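Local structure of uncharacterized protein (Bacteroides ovatus, 4E6F) at residues D22-F27 against K126-I131. The protein is of unknown function but contains a DUF4468 family domain with a TBP-like fold. Residues are numbered along the deposited sequence; the frame is centred on the assembly and turned at random. Where two conformers were deposited one is given.
Sequences DGKVVF and KAEEWI
The E128 carboxylate takes the backbone N-H of V25 in a hydrogen bond, 2.8 Å from V25 N to E128 OE2. The bond is fairly straight, at 162°, and uses the anti lone pair of the oxygen. The glutamate chain is bent at chi2 (72°), which turns its carboxylate toward the backbone N of V25. A water donates to the same OE2 and to V25 O, so both backbone polar atoms of V25 are engaged, one directly and one through the water. Replacing E128 with an alanine would probably leave V25 N-H without this acceptor and the water bridging to V25 O without its carboxylate partner.

Apolar packing lies beside the polar link. V25 CG2 meets A127 CB at 4.1 Å. Further along, the CD1 methyl of I131 comes up to the edge of the F27 ring at CZ, near the ring plane. F27 and I131 both also touch T155 of helix 149-169, and F27 and A127 both touch I115 of strand 107-119.

The 3-10 turn 127-128 follows strand 123-126 and leads toward helix 133-136. Strands 24-32 and 123-126 both pair with strand 107-119, so the contact joins the start of one to the turn leaving the other, within the antiparallel, helix-covered sheet of this TBP-like fold.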
loop_
_atom_site.group_PDB
_atom_site.type_symbol
_atom_site.label_atom_id
_atom_site.label_comp_id
_atom_site.label_asym_id
_atom_site.label_seq_id
_atom_site.Cartn_x
_atom_site.Cartn_y
_atom_site.Cartn_z
ATOM N N ASP A 22 14.248 4.460 7.400
ATOM C CA ASP A 22 14.455 5.394 8.525
ATOM C C ASP A 22 13.496 5.060 9.706
ATOM O O ASP A 22 12.846 5.949 10.269
ATOM C CB ASP A 22 14.298 6.865 8.055
ATOM C CG ASP A 22 15.241 7.271 6.926
ATOM O OD1 ASP A 22 16.439 6.906 6.989
ATOM O OD2 ASP A 22 14.776 7.943 5.972
ATOM N N GLY A 23 13.386 3.768 10.017
ATOM C CA GLY A 23 12.555 3.234 11.097
ATOM C C GLY A 23 11.050 3.214 10.877
ATOM O O GLY A 23 10.298 2.927 11.812
ATOM N N LYS A 24 10.595 3.503 9.642
ATOM C CA LYS A 24 9.163 3.542 9.314
ATOM C C LYS A 24 8.809 2.536 8.229
ATOM O O LYS A 24 9.618 2.279 7.346
ATOM C CB LYS A 24 8.759 4.955 8.834
ATOM C CG LYS A 24 9.098 6.091 9.811
ATOM C CD LYS A 24 8.211 6.080 11.045
ATOM C CE LYS A 24 8.399 7.328 11.882
ATOM N NZ LYS A 24 7.766 7.174 13.215
ATOM N N VAL A 25 7.589 2.003 8.275
ATOM C CA VAL A 25 7.146 1.062 7.249
ATOM C C VAL A 25 6.851 1.827 5.970
ATOM O O VAL A 25 6.029 2.760 5.965
ATOM C CB VAL A 25 5.931 0.234 7.715
ATOM C CG1 VAL A 25 5.331 -0.568 6.549
ATOM C CG2 VAL A 25 6.337 -0.693 8.854
ATOM N N VAL A 26 7.508 1.425 4.873
ATOM C CA VAL A 26 7.270 2.033 3.573
ATOM C C VAL A 26 7.249 0.925 2.531
ATOM O O VAL A 26 8.297 0.324 2.282
ATOM C CB VAL A 26 8.346 3.087 3.208
ATOM C CG1 VAL A 26 8.061 3.714 1.834
ATOM C CG2 VAL A 26 8.456 4.178 4.279
ATOM N N PHE A 27 6.095 0.646 1.926
ATOM C CA PHE A 27 6.073 -0.298 0.798
ATOM C C PHE A 27 6.430 0.494 -0.440
ATOM O O PHE A 27 6.015 1.645 -0.553
ATOM C CB PHE A 27 4.685 -0.945 0.643
ATOM C CG PHE A 27 4.268 -1.825 1.793
ATOM C CD1 PHE A 27 3.577 -1.300 2.878
ATOM C CD2 PHE A 27 4.570 -3.186 1.792
ATOM C CE1 PHE A 27 3.178 -2.120 3.947
ATOM C CE2 PHE A 27 4.171 -4.010 2.867
ATOM C CZ PHE A 27 3.481 -3.469 3.934
ATOM N N LYS A 126 -0.039 1.418 15.007
ATOM C CA LYS A 126 0.869 1.951 13.978
ATOM C C LYS A 126 1.527 0.759 13.283
ATOM O O LYS A 126 1.913 -0.201 13.963
ATOM C CB LYS A 126 1.940 2.873 14.593
ATOM C CG LYS A 126 1.385 4.146 15.214
ATOM C CD LYS A 126 2.506 4.971 15.842
ATOM C CE LYS A 126 2.007 6.145 16.662
ATOM N NZ LYS A 126 1.526 5.733 18.012
ATOM N N ALA A 127 1.693 0.797 11.944
ATOM C CA ALA A 127 2.301 -0.358 11.268
ATOM C C ALA A 127 3.681 -0.741 11.853
ATOM O O ALA A 127 4.024 -1.918 11.901
ATOM C CB ALA A 127 2.433 -0.064 9.777
ATOM N N GLU A 128 4.459 0.252 12.315
ATOM C CA GLU A 128 5.832 0.070 12.835
ATOM C C GLU A 128 5.906 -0.767 14.094
ATOM O O GLU A 128 6.961 -1.343 14.383
ATOM C CB GLU A 128 6.494 1.422 13.139
ATOM C CG GLU A 128 6.775 2.240 11.893
ATOM C CD GLU A 128 5.541 2.826 11.218
ATOM O OE1 GLU A 128 4.546 3.109 11.929
ATOM O OE2 GLU A 128 5.586 3.034 9.984
ATOM N N GLU A 129 4.816 -0.817 14.841
ATOM C CA GLU A 129 4.800 -1.573 16.099
ATOM C C GLU A 129 3.890 -2.775 15.967
ATOM O O GLU A 129 3.536 -3.396 16.990
ATOM C CB GLU A 129 4.331 -0.675 17.285
ATOM C CG GLU A 129 4.650 0.815 17.174
ATOM C CD GLU A 129 6.109 1.231 17.116
ATOM O OE1 GLU A 129 6.970 0.517 17.681
ATOM O OE2 GLU A 129 6.384 2.309 16.541
ATOM N N TRP A 130 3.505 -3.139 14.702
ATOM C CA TRP A 130 2.522 -4.165 14.482
ATOM C C TRP A 130 2.866 -5.205 13.385
ATOM O O TRP A 130 2.781 -6.407 13.639
ATOM C CB TRP A 130 1.221 -3.447 14.129
ATOM C CG TRP A 130 -0.023 -4.149 14.569
ATOM C CD1 TRP A 130 -1.075 -4.501 13.782
ATOM C CD2 TRP A 130 -0.340 -4.606 15.898
ATOM N NE1 TRP A 130 -2.045 -5.121 14.536
ATOM C CE2 TRP A 130 -1.617 -5.207 15.838
ATOM C CE3 TRP A 130 0.323 -4.545 17.141
ATOM C CZ2 TRP A 130 -2.226 -5.800 16.961
ATOM C CZ3 TRP A 130 -0.280 -5.126 18.254
ATOM C CH2 TRP A 130 -1.540 -5.744 18.157
ATOM N N ILE A 131 3.226 -4.750 12.154
ATOM C CA ILE A 131 3.458 -5.695 11.035
ATOM C C ILE A 131 4.921 -5.838 10.622
ATOM O O ILE A 131 5.209 -6.560 9.675
ATOM C CB ILE A 131 2.587 -5.331 9.796
ATOM C CG1 ILE A 131 2.915 -3.918 9.223
ATOM C CG2 ILE A 131 1.102 -5.458 10.143
ATOM C CD1 ILE A 131 2.306 -3.682 7.837
HETATM O O HOH W 1 3.857 3.034 7.773
#